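Side-chain contacts in aminoacyltransferase FemA (Staphylococcus aureus, PDB 1LRZ), which adds glycines 2 and 3 of the pentaglycine interpeptide bridge of staphylococcal peptidoglycan, using glycyl-tRNA as donor: residues A[37-42]-A[68-73]; A[61-66]-A[101-106]; A[159-164]-A[169-174]; A[361-366]-A[386-391]. All coordinates share one frame; numbering follows the deposited sequence.

Interaction 1 (A[37-42]-A[68-73]); sequences GYETHL and KYFYSN
Glu39 and Lys68 meet in a salt bridge: Lys68 NZ lies 2.9 Å from Glu39 OE1, on the syn lone pair of that oxygen. A second, weak bond from the same ammonium runs to the other carboxylate oxygen, whose modelled place is less sure. Both side chains are extended, and they meet at roughly a right angle. Glu39 has CG opposite its backbone N (chi1 -179°), and this carries the carboxylate straight out from its strand toward Lys68. Next along, the ring edge of Phe70 points at a face of the His41 imidazole, an edge-to-face pair with centroids 5.2 Å apart and planes at 60°. Phe70 CE2 sits 3.8 Å above the His41 plane, nearer the rim than the centre. All this spans two strands that are not direct neighbours: strand 52-63 runs between 39-46 and 67-78 in the mixed sheet, so the axes of 39-42 and 68-71 approach only to 9.3 Å and side chains must bridge the gap over one sheet face. Backbone bonds from Glu39 to Ala60 and from Tyr69 to Val61 tie both flanks to that middle strand. Phe70 also packs on Ala60, Cys102 and Leu105, while His100 makes a further edge-to-face pair with His41.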
# COMPACT_ATOMS: atom_id res chain seq x y z
N GLY A 37 -7.94 -22.90 6.50
CA GLY A 37 -8.37 -24.17 5.95
C GLY A 37 -8.17 -24.43 4.47
O GLY A 37 -8.73 -25.39 3.93
N TYR A 38 -7.39 -23.60 3.79
CA TYR A 38 -7.17 -23.83 2.36
C TYR A 38 -6.11 -24.91 2.15
O TYR A 38 -5.18 -25.04 2.95
CB TYR A 38 -6.66 -22.56 1.65
CG TYR A 38 -7.68 -21.47 1.50
CD1 TYR A 38 -7.94 -20.58 2.53
CD2 TYR A 38 -8.40 -21.33 0.31
CE1 TYR A 38 -8.90 -19.58 2.40
CE2 TYR A 38 -9.36 -20.34 0.16
CZ TYR A 38 -9.60 -19.46 1.22
OH TYR A 38 -10.56 -18.48 1.09
N GLU A 39 -6.27 -25.67 1.07
CA GLU A 39 -5.27 -26.65 0.71
C GLU A 39 -4.17 -25.71 0.17
O GLU A 39 -4.42 -24.93 -0.76
CB GLU A 39 -5.76 -27.55 -0.42
CG GLU A 39 -4.75 -28.61 -0.83
CD GLU A 39 -5.26 -29.51 -1.93
OE1 GLU A 39 -6.45 -29.90 -1.86
OE2 GLU A 39 -4.48 -29.83 -2.86
N THR A 40 -2.98 -25.78 0.75
CA THR A 40 -1.91 -24.88 0.34
C THR A 40 -0.63 -25.61 -0.07
O THR A 40 -0.18 -26.52 0.63
CB THR A 40 -1.59 -23.88 1.47
OG1 THR A 40 -2.83 -23.34 1.97
CG2 THR A 40 -0.74 -22.72 0.96
N HIS A 41 -0.07 -25.20 -1.20
CA HIS A 41 1.16 -25.80 -1.72
C HIS A 41 2.28 -24.78 -1.90
O HIS A 41 2.04 -23.62 -2.27
CB HIS A 41 0.93 -26.43 -3.10
CG HIS A 41 -0.08 -27.54 -3.11
ND1 HIS A 41 -1.41 -27.34 -2.78
CD2 HIS A 41 0.02 -28.82 -3.51
CE1 HIS A 41 -2.08 -28.46 -2.98
NE2 HIS A 41 -1.24 -29.38 -3.43
N LEU A 42 3.51 -25.23 -1.63
CA LEU A 42 4.69 -24.40 -1.82
C LEU A 42 5.53 -25.16 -2.82
O LEU A 42 6.10 -26.21 -2.50
CB LEU A 42 5.46 -24.21 -0.51
CG LEU A 42 4.75 -23.45 0.62
CD1 LEU A 42 5.70 -23.35 1.82
CD2 LEU A 42 4.34 -22.06 0.15
N LYS A 68 -10.27 -29.55 -8.40
CA LYS A 68 -9.79 -28.41 -7.63
C LYS A 68 -9.43 -27.22 -8.50
O LYS A 68 -8.93 -27.37 -9.63
CB LYS A 68 -8.55 -28.81 -6.83
CG LYS A 68 -8.82 -29.82 -5.73
CD LYS A 68 -7.52 -30.37 -5.21
CE LYS A 68 -7.75 -31.47 -4.18
NZ LYS A 68 -6.43 -32.04 -3.80
N TYR A 69 -9.71 -26.04 -7.97
CA TYR A 69 -9.39 -24.78 -8.61
C TYR A 69 -8.06 -24.36 -7.99
O TYR A 69 -7.99 -24.13 -6.78
CB TYR A 69 -10.47 -23.75 -8.30
CG TYR A 69 -10.02 -22.32 -8.44
CD1 TYR A 69 -9.49 -21.84 -9.63
CD2 TYR A 69 -10.11 -21.44 -7.35
CE1 TYR A 69 -9.06 -20.52 -9.75
CE2 TYR A 69 -9.69 -20.11 -7.46
CZ TYR A 69 -9.16 -19.66 -8.67
OH TYR A 69 -8.74 -18.35 -8.78
N PHE A 70 -7.00 -24.30 -8.80
CA PHE A 70 -5.68 -23.88 -8.31
C PHE A 70 -5.43 -22.41 -8.67
O PHE A 70 -5.67 -21.99 -9.81
CB PHE A 70 -4.57 -24.77 -8.90
CG PHE A 70 -4.25 -25.98 -8.06
CD1 PHE A 70 -5.06 -27.12 -8.10
CD2 PHE A 70 -3.12 -25.99 -7.23
CE1 PHE A 70 -4.75 -28.25 -7.33
CE2 PHE A 70 -2.81 -27.11 -6.45
CZ PHE A 70 -3.62 -28.25 -6.50
N TYR A 71 -4.94 -21.64 -7.70
CA TYR A 71 -4.65 -20.21 -7.86
C TYR A 71 -3.20 -19.91 -7.44
O TYR A 71 -2.75 -20.36 -6.38
CB TYR A 71 -5.65 -19.41 -7.00
CG TYR A 71 -5.41 -17.91 -6.97
CD1 TYR A 71 -5.29 -17.18 -8.15
CD2 TYR A 71 -5.29 -17.23 -5.75
CE1 TYR A 71 -5.04 -15.81 -8.13
CE2 TYR A 71 -5.04 -15.85 -5.72
CZ TYR A 71 -4.92 -15.15 -6.91
OH TYR A 71 -4.63 -13.81 -6.88
N SER A 72 -2.46 -19.16 -8.27
CA SER A 72 -1.06 -18.84 -7.97
C SER A 72 -0.78 -17.68 -7.01
O SER A 72 0.37 -17.35 -6.74
CB SER A 72 -0.28 -18.59 -9.27
OG SER A 72 -0.69 -17.38 -9.89
N ASN A 73 -1.83 -17.05 -6.50
CA ASN A 73 -1.67 -15.97 -5.53
C ASN A 73 -0.63 -14.89 -5.88
O ASN A 73 0.25 -14.60 -5.07
CB ASN A 73 -1.31 -16.56 -4.16
CG ASN A 73 -2.40 -17.50 -3.63
OD1 ASN A 73 -2.54 -18.64 -4.08
ND2 ASN A 73 -3.18 -17.01 -2.67

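Interaction 2 (A[61-66]-A[101-106]); sequences VPVMKV and RCLYLH
Arg101 brings the flat group of this contact, its guanidinium, to Val66 through one water: NH2 of Arg101 donates to it at 2.8 Å, and the water in turn donates to Val66 O at 2.7 Å. The stem of the arginine adds to the link, with Arg101 CD 3.6 Å from Val66 O. The chain is extended from CG to NE, which carries the guanidinium past the carbonyl and leaves the water to close the remaining distance. Another flat group, the ring of Tyr104, stacks on Tyr69 and meets Tyr406 with the planes at about 45°.

The rest of the contact is apolar. Leu103 reaches over with CD2, which touches two side chains at once: it lies 3.7 Å from Val63 CG2 and equally far from Met64 CG. In Leu103 CG lies opposite the backbone N (chi1 171°), which swings CD2 over Val63 and Met64; Leu103 CB also comes to 4.0 Å from Val63 CG2. Met64 bends at chi2 and chi3, so the rest of its chain turns off; it touches Val405 and Tyr409 of helix 403-411, a helix that packs on Leu103 too.

Met64 to Val66 form a classic gamma turn, with Val66 N bonded to Met64 O. That turn caps the beta hairpin of strands 52-63 and 67-78, and strand 102-107 joins the sheet parallel to the second hairpin strand.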
# COMPACT_ATOMS: atom_id res chain seq x y z
N VAL A 61 -8.95 -25.03 -4.05
CA VAL A 61 -10.30 -25.10 -3.52
C VAL A 61 -11.10 -26.14 -4.32
O VAL A 61 -10.99 -26.21 -5.55
CB VAL A 61 -10.99 -23.71 -3.62
CG1 VAL A 61 -12.49 -23.85 -3.58
CG2 VAL A 61 -10.51 -22.82 -2.46
N PRO A 62 -11.89 -26.98 -3.64
CA PRO A 62 -12.68 -28.00 -4.35
C PRO A 62 -13.75 -27.41 -5.26
O PRO A 62 -14.46 -26.48 -4.88
CB PRO A 62 -13.27 -28.84 -3.21
CG PRO A 62 -13.34 -27.88 -2.07
CD PRO A 62 -12.04 -27.12 -2.18
N VAL A 63 -13.84 -27.94 -6.48
CA VAL A 63 -14.84 -27.51 -7.45
C VAL A 63 -15.29 -28.73 -8.24
O VAL A 63 -14.52 -29.68 -8.45
CB VAL A 63 -14.29 -26.45 -8.44
CG1 VAL A 63 -13.92 -25.18 -7.69
CG2 VAL A 63 -13.08 -27.01 -9.20
N MET A 64 -16.54 -28.70 -8.69
CA MET A 64 -17.11 -29.78 -9.47
C MET A 64 -16.92 -31.18 -8.85
O MET A 64 -16.50 -32.13 -9.52
CB MET A 64 -16.57 -29.72 -10.90
CG MET A 64 -16.92 -28.41 -11.63
SD MET A 64 -18.72 -28.10 -11.82
CE MET A 64 -19.00 -29.09 -13.24
N LYS A 65 -17.20 -31.27 -7.55
CA LYS A 65 -17.16 -32.52 -6.79
C LYS A 65 -15.81 -33.14 -6.43
O LYS A 65 -15.49 -33.30 -5.26
CB LYS A 65 -17.99 -33.59 -7.51
CG LYS A 65 -19.32 -33.11 -8.06
CD LYS A 65 -20.24 -32.62 -6.97
CE LYS A 65 -21.62 -32.36 -7.54
NZ LYS A 65 -22.56 -31.84 -6.51
N VAL A 66 -15.05 -33.53 -7.45
CA VAL A 66 -13.77 -34.18 -7.20
C VAL A 66 -12.56 -33.41 -7.68
O VAL A 66 -11.43 -33.85 -7.48
CB VAL A 66 -13.70 -35.57 -7.88
CG1 VAL A 66 -14.66 -36.53 -7.21
CG2 VAL A 66 -14.02 -35.43 -9.38
N ARG A 101 -5.67 -33.40 -9.19
CA ARG A 101 -7.04 -33.29 -9.68
C ARG A 101 -7.48 -31.86 -9.98
O ARG A 101 -8.60 -31.45 -9.67
CB ARG A 101 -8.00 -33.94 -8.67
CG ARG A 101 -7.67 -35.41 -8.37
CD ARG A 101 -8.67 -36.11 -7.41
NE ARG A 101 -8.38 -37.54 -7.33
CZ ARG A 101 -9.17 -38.45 -6.78
NH1 ARG A 101 -8.80 -39.73 -6.76
NH2 ARG A 101 -10.33 -38.09 -6.23
N CYS A 102 -6.58 -31.10 -10.60
CA CYS A 102 -6.90 -29.73 -10.92
C CYS A 102 -7.89 -29.69 -12.09
O CYS A 102 -7.76 -30.45 -13.05
CB CYS A 102 -5.63 -28.97 -11.30
SG CYS A 102 -5.92 -27.27 -11.81
N LEU A 103 -8.88 -28.81 -11.99
CA LEU A 103 -9.86 -28.62 -13.05
C LEU A 103 -9.34 -27.50 -13.95
O LEU A 103 -9.41 -27.59 -15.18
CB LEU A 103 -11.22 -28.21 -12.48
CG LEU A 103 -12.23 -27.78 -13.55
CD1 LEU A 103 -12.43 -28.89 -14.58
CD2 LEU A 103 -13.56 -27.44 -12.87
N TYR A 104 -8.84 -26.44 -13.33
CA TYR A 104 -8.25 -25.32 -14.06
C TYR A 104 -7.28 -24.57 -13.16
O TYR A 104 -7.49 -24.47 -11.95
CB TYR A 104 -9.31 -24.37 -14.64
CG TYR A 104 -10.08 -23.53 -13.65
CD1 TYR A 104 -9.88 -22.15 -13.57
CD2 TYR A 104 -11.06 -24.10 -12.85
CE1 TYR A 104 -10.66 -21.35 -12.72
CE2 TYR A 104 -11.84 -23.32 -12.00
CZ TYR A 104 -11.64 -21.95 -11.93
OH TYR A 104 -12.42 -21.20 -11.09
N LEU A 105 -6.20 -24.07 -13.77
CA LEU A 105 -5.14 -23.35 -13.07
C LEU A 105 -5.20 -21.87 -13.45
O LEU A 105 -5.15 -21.51 -14.63
CB LEU A 105 -3.78 -23.95 -13.46
CG LEU A 105 -2.51 -23.18 -13.09
CD1 LEU A 105 -2.43 -22.97 -11.58
CD2 LEU A 105 -1.30 -23.98 -13.59
N HIS A 106 -5.30 -21.03 -12.42
CA HIS A 106 -5.41 -19.59 -12.58
C HIS A 106 -4.13 -18.89 -12.08
O HIS A 106 -3.77 -19.02 -10.91
CB HIS A 106 -6.64 -19.12 -11.79
CG HIS A 106 -6.81 -17.64 -11.73
ND1 HIS A 106 -7.67 -17.03 -10.83
CD2 HIS A 106 -6.25 -16.64 -12.45
CE1 HIS A 106 -7.62 -15.72 -11.00
NE2 HIS A 106 -6.76 -15.46 -11.98
O HOH W 1 -11.13 -35.50 -5.37

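Interaction 3 (A[159-164]-A[169-174]); sequences SVLDLK and DDIIKN
Strand 157-162 of the nine-stranded mixed sheet leaves the sheet and, after a short connection, becomes helix 168-173; Leu161, Leu163 and Ile171 fasten the two across this strand-to-helix corner. Ile171 makes the whole helix side of the contact. Its CD1 lies 3.5 Å from Leu163 CD2, the closest approach between the segments, and the two side chains cross at about a right angle. Its other branch, CG2, points to Leu161 CD2 at 4.3 Å, so the two leucines share one isoleucine branch by branch. The split follows from the torsion: CG1 stands anti to the carbonyl carbon (chi1 -63°), while CG2 is anti to the backbone N.

Where the strand ends, Asp162 makes an Asx turn. Its OD1 accepts from Lys164 N at 2.9 Å, with an N-H...O angle of 161°, though the donor comes from above the carboxylate plane. This bond bends the chain around Leu163. Beyond the pair, Leu163 packs on Ala353 and Leu354, and Ile171 on Trp347, all of helix 341-355.

No hydrogen bond joins the segments. What meets between them is mainly methyl groups, so this contact is apolar packing and sets no bond direction.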
# COMPACT_ATOMS: atom_id res chain seq x y z
N SER A 159 -0.32 2.39 -8.46
CA SER A 159 0.28 3.73 -8.49
C SER A 159 1.50 3.50 -7.59
O SER A 159 1.36 3.25 -6.40
CB SER A 159 -0.64 4.76 -7.84
OG SER A 159 0.08 5.95 -7.60
N VAL A 160 2.69 3.62 -8.17
CA VAL A 160 3.92 3.31 -7.44
C VAL A 160 4.95 4.44 -7.39
O VAL A 160 5.27 5.03 -8.41
CB VAL A 160 4.59 2.06 -8.07
CG1 VAL A 160 5.81 1.63 -7.26
CG2 VAL A 160 3.55 0.94 -8.18
N LEU A 161 5.46 4.70 -6.19
CA LEU A 161 6.46 5.74 -5.97
C LEU A 161 7.84 5.11 -5.78
O LEU A 161 8.07 4.35 -4.83
CB LEU A 161 6.11 6.55 -4.72
CG LEU A 161 7.06 7.68 -4.31
CD1 LEU A 161 7.14 8.73 -5.43
CD2 LEU A 161 6.53 8.32 -3.02
N ASP A 162 8.75 5.43 -6.69
CA ASP A 162 10.10 4.88 -6.64
C ASP A 162 10.95 5.66 -5.65
O ASP A 162 11.07 6.89 -5.75
CB ASP A 162 10.73 4.91 -8.03
CG ASP A 162 12.16 4.38 -8.04
OD1 ASP A 162 12.56 3.70 -7.06
OD2 ASP A 162 12.87 4.63 -9.03
N LEU A 163 11.54 4.96 -4.69
CA LEU A 163 12.35 5.62 -3.67
C LEU A 163 13.85 5.36 -3.84
O LEU A 163 14.67 5.88 -3.06
CB LEU A 163 11.91 5.16 -2.28
CG LEU A 163 10.44 5.35 -1.87
CD1 LEU A 163 10.24 4.78 -0.47
CD2 LEU A 163 10.05 6.82 -1.90
N LYS A 164 14.22 4.56 -4.83
CA LYS A 164 15.63 4.24 -5.05
C LYS A 164 16.48 5.50 -5.17
O LYS A 164 16.20 6.38 -5.98
CB LYS A 164 15.80 3.38 -6.31
CG LYS A 164 17.24 2.89 -6.53
CD LYS A 164 17.68 1.98 -5.37
CE LYS A 164 19.12 1.51 -5.50
NZ LYS A 164 19.44 0.54 -4.41
N ASP A 169 13.80 14.53 1.58
CA ASP A 169 13.76 15.87 0.99
C ASP A 169 13.49 15.79 -0.50
O ASP A 169 12.79 16.64 -1.05
CB ASP A 169 15.07 16.64 1.23
CG ASP A 169 15.26 17.01 2.69
OD1 ASP A 169 14.24 17.19 3.40
OD2 ASP A 169 16.42 17.13 3.12
N ASP A 170 14.07 14.79 -1.17
CA ASP A 170 13.84 14.59 -2.60
C ASP A 170 12.36 14.28 -2.83
O ASP A 170 11.73 14.78 -3.77
CB ASP A 170 14.63 13.39 -3.12
CG ASP A 170 16.12 13.61 -3.12
OD1 ASP A 170 16.84 12.61 -2.90
OD2 ASP A 170 16.57 14.76 -3.34
N ILE A 171 11.80 13.44 -1.96
CA ILE A 171 10.41 13.04 -2.11
C ILE A 171 9.48 14.24 -1.96
O ILE A 171 8.56 14.43 -2.77
CB ILE A 171 10.05 11.94 -1.11
CG1 ILE A 171 10.89 10.69 -1.41
CG2 ILE A 171 8.56 11.63 -1.19
CD1 ILE A 171 10.74 10.17 -2.84
N ILE A 172 9.71 15.05 -0.94
CA ILE A 172 8.88 16.23 -0.72
C ILE A 172 9.06 17.20 -1.88
O ILE A 172 8.09 17.81 -2.33
CB ILE A 172 9.27 16.95 0.59
CG1 ILE A 172 8.69 16.20 1.78
CG2 ILE A 172 8.78 18.41 0.57
CD1 ILE A 172 9.12 16.78 3.11
N LYS A 173 10.28 17.34 -2.37
CA LYS A 173 10.52 18.28 -3.47
C LYS A 173 9.80 17.88 -4.75
O LYS A 173 9.41 18.74 -5.52
CB LYS A 173 12.02 18.40 -3.77
CG LYS A 173 12.35 19.50 -4.79
CD LYS A 173 13.86 19.73 -4.85
CE LYS A 173 14.21 21.00 -5.61
NZ LYS A 173 13.86 20.91 -7.06
N ASN A 174 9.60 16.57 -4.95
CA ASN A 174 8.93 16.10 -6.16
C ASN A 174 7.40 16.05 -6.05
O ASN A 174 6.73 15.72 -7.02
CB ASN A 174 9.47 14.71 -6.57
CG ASN A 174 10.94 14.75 -6.94
OD1 ASN A 174 11.49 15.83 -7.18
ND2 ASN A 174 11.59 13.58 -7.01

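Interaction 4 (A[361-366]-A[386-391]); sequences YNFYGV and YNAEII
Phe363 drives the tip of its ring onto Tyr386: CZ of Phe363 stands 3.4 Å above one face of the tyrosine ring, close to Tyr386 CG and so near the rim where the side chain is rooted. The neighbouring CE1 of Phe363 drops into the angle at that root, 3.8 Å from Tyr386 CB. The two planes are inclined at 40°, with centroids 5.0 Å apart. Two other surfaces shape the seat of the phenylalanine. Ala388 supplies a small bump, its CB 4.0 Å from Phe363 CD1, and Tyr361 CE2 of the same strand lies 3.5 Å above a face of the Phe363 ring.

Further along, Val366 and Ile390 reach toward each other tip to tip, with Val366 CG2 4.1 Å from Ile390 CD1. With CG1 of the valine opposite the carbonyl carbon (chi1 -59°), CG2 is left between the backbone N and that carbon, and it is this methyl that meets Ile390. The packing is thus made at two places, an aromatic one round Phe363 and an aliphatic one at Val366.

The side chains meet over strand 157-162, which lies between strands 360-365 and 389-393 in the sheet. Phe363 and Tyr364 both face Ser159 there, forming a classic beta bulge. Tyr386 comes just after helix 377-384, whose end is a Schellman motif at Asn387, and Lys383 of that helix donates to Phe363 O. Helix 341-355 touches both rings through Gln346, while Tyr343 also packs on Tyr386.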
# COMPACT_ATOMS: atom_id res chain seq x y z
N TYR A 361 7.49 2.28 -2.84
CA TYR A 361 6.32 2.61 -2.03
C TYR A 361 5.12 2.48 -2.96
O TYR A 361 4.93 3.27 -3.88
CB TYR A 361 6.44 4.03 -1.49
CG TYR A 361 5.37 4.38 -0.48
CD1 TYR A 361 5.50 4.01 0.86
CD2 TYR A 361 4.23 5.08 -0.87
CE1 TYR A 361 4.51 4.33 1.79
CE2 TYR A 361 3.24 5.41 0.04
CZ TYR A 361 3.38 5.03 1.37
OH TYR A 361 2.39 5.36 2.26
N ASN A 362 4.30 1.46 -2.70
CA ASN A 362 3.16 1.15 -3.54
C ASN A 362 1.82 1.70 -3.01
O ASN A 362 1.28 1.17 -2.05
CB ASN A 362 3.07 -0.37 -3.67
CG ASN A 362 2.35 -0.81 -4.92
OD1 ASN A 362 1.51 -0.09 -5.44
ND2 ASN A 362 2.67 -2.03 -5.39
N PHE A 363 1.30 2.76 -3.65
CA PHE A 363 0.01 3.33 -3.25
C PHE A 363 -1.08 2.33 -3.65
O PHE A 363 -2.26 2.50 -3.35
CB PHE A 363 -0.23 4.68 -3.95
CG PHE A 363 0.53 5.82 -3.34
CD1 PHE A 363 1.70 6.30 -3.92
CD2 PHE A 363 0.07 6.42 -2.16
CE1 PHE A 363 2.42 7.35 -3.34
CE2 PHE A 363 0.78 7.48 -1.57
CZ PHE A 363 1.95 7.95 -2.16
N TYR A 364 -0.64 1.29 -4.34
CA TYR A 364 -1.48 0.19 -4.79
C TYR A 364 -2.56 0.49 -5.84
O TYR A 364 -2.39 1.33 -6.72
CB TYR A 364 -2.09 -0.54 -3.58
CG TYR A 364 -2.08 -2.06 -3.72
CD1 TYR A 364 -0.91 -2.73 -4.12
CD2 TYR A 364 -3.21 -2.82 -3.45
CE1 TYR A 364 -0.88 -4.11 -4.24
CE2 TYR A 364 -3.19 -4.22 -3.58
CZ TYR A 364 -2.02 -4.86 -3.97
OH TYR A 364 -1.97 -6.23 -4.10
N GLY A 365 -3.68 -0.23 -5.74
CA GLY A 365 -4.73 -0.16 -6.73
C GLY A 365 -5.42 1.09 -7.25
O GLY A 365 -5.82 1.95 -6.47
N VAL A 366 -5.52 1.20 -8.57
CA VAL A 366 -6.27 2.28 -9.22
C VAL A 366 -7.08 1.54 -10.29
O VAL A 366 -6.64 0.50 -10.80
CB VAL A 366 -5.38 3.40 -9.85
CG1 VAL A 366 -4.50 4.03 -8.77
CG2 VAL A 366 -4.54 2.85 -10.99
N TYR A 386 1.98 12.76 -5.41
CA TYR A 386 3.19 12.28 -4.74
C TYR A 386 4.31 11.95 -5.73
O TYR A 386 5.38 11.49 -5.34
CB TYR A 386 2.87 11.04 -3.89
CG TYR A 386 2.25 11.35 -2.55
CD1 TYR A 386 3.04 11.64 -1.44
CD2 TYR A 386 0.86 11.39 -2.40
CE1 TYR A 386 2.45 11.95 -0.20
CE2 TYR A 386 0.27 11.70 -1.18
CZ TYR A 386 1.06 11.98 -0.08
OH TYR A 386 0.46 12.28 1.14
N ASN A 387 4.04 12.18 -7.01
CA ASN A 387 4.98 11.90 -8.09
C ASN A 387 5.10 10.41 -8.36
O ASN A 387 6.13 9.95 -8.82
CB ASN A 387 6.39 12.45 -7.79
CG ASN A 387 7.24 12.57 -9.06
OD1 ASN A 387 8.45 12.32 -9.04
ND2 ASN A 387 6.61 12.94 -10.15
N ALA A 388 4.05 9.65 -8.06
CA ALA A 388 4.07 8.22 -8.31
C ALA A 388 3.86 8.01 -9.81
O ALA A 388 3.52 8.96 -10.52
CB ALA A 388 2.95 7.55 -7.54
N GLU A 389 4.07 6.79 -10.29
CA GLU A 389 3.82 6.51 -11.71
C GLU A 389 2.86 5.32 -11.75
O GLU A 389 2.67 4.65 -10.74
CB GLU A 389 5.13 6.17 -12.45
CG GLU A 389 5.54 4.72 -12.35
CD GLU A 389 6.85 4.42 -13.08
OE1 GLU A 389 6.98 4.76 -14.29
OE2 GLU A 389 7.74 3.82 -12.44
N ILE A 390 2.24 5.04 -12.89
CA ILE A 390 1.33 3.89 -12.95
C ILE A 390 2.02 2.65 -13.56
O ILE A 390 2.73 2.75 -14.56
CB ILE A 390 0.08 4.17 -13.83
CG1 ILE A 390 -0.72 5.35 -13.26
CG2 ILE A 390 -0.79 2.91 -13.90
CD1 ILE A 390 -1.24 5.14 -11.85
N ILE A 391 1.81 1.50 -12.94
CA ILE A 391 2.36 0.28 -13.50
C ILE A 391 1.17 -0.63 -13.83
O ILE A 391 0.33 -0.90 -12.97
CB ILE A 391 3.31 -0.47 -12.53
CG1 ILE A 391 4.51 0.42 -12.20
CG2 ILE A 391 3.79 -1.80 -13.18
CD1 ILE A 391 5.49 -0.20 -11.20

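Overall arrangement
From the N terminus, interaction 1 opens at 37-42 and closes at 68-73, but interaction 2 opens at 61-66 within that span and closes only at 101-106, so the two cross. They also touch, with centres about 10 Å apart, and together tie strands 39-46, 52-63, 67-78 and 102-107 of the seven-stranded sheet. Interaction 3 then closes a short loop, 159-164 onto 169-174, and interaction 4 follows in series, its 361-366 and 386-391 enclosing helix 377-384. These two meet through strand 157-162 in the nine-stranded sheet, bonded to both neighbours. Centres of interactions 1 and 3 lie about 36 Å apart.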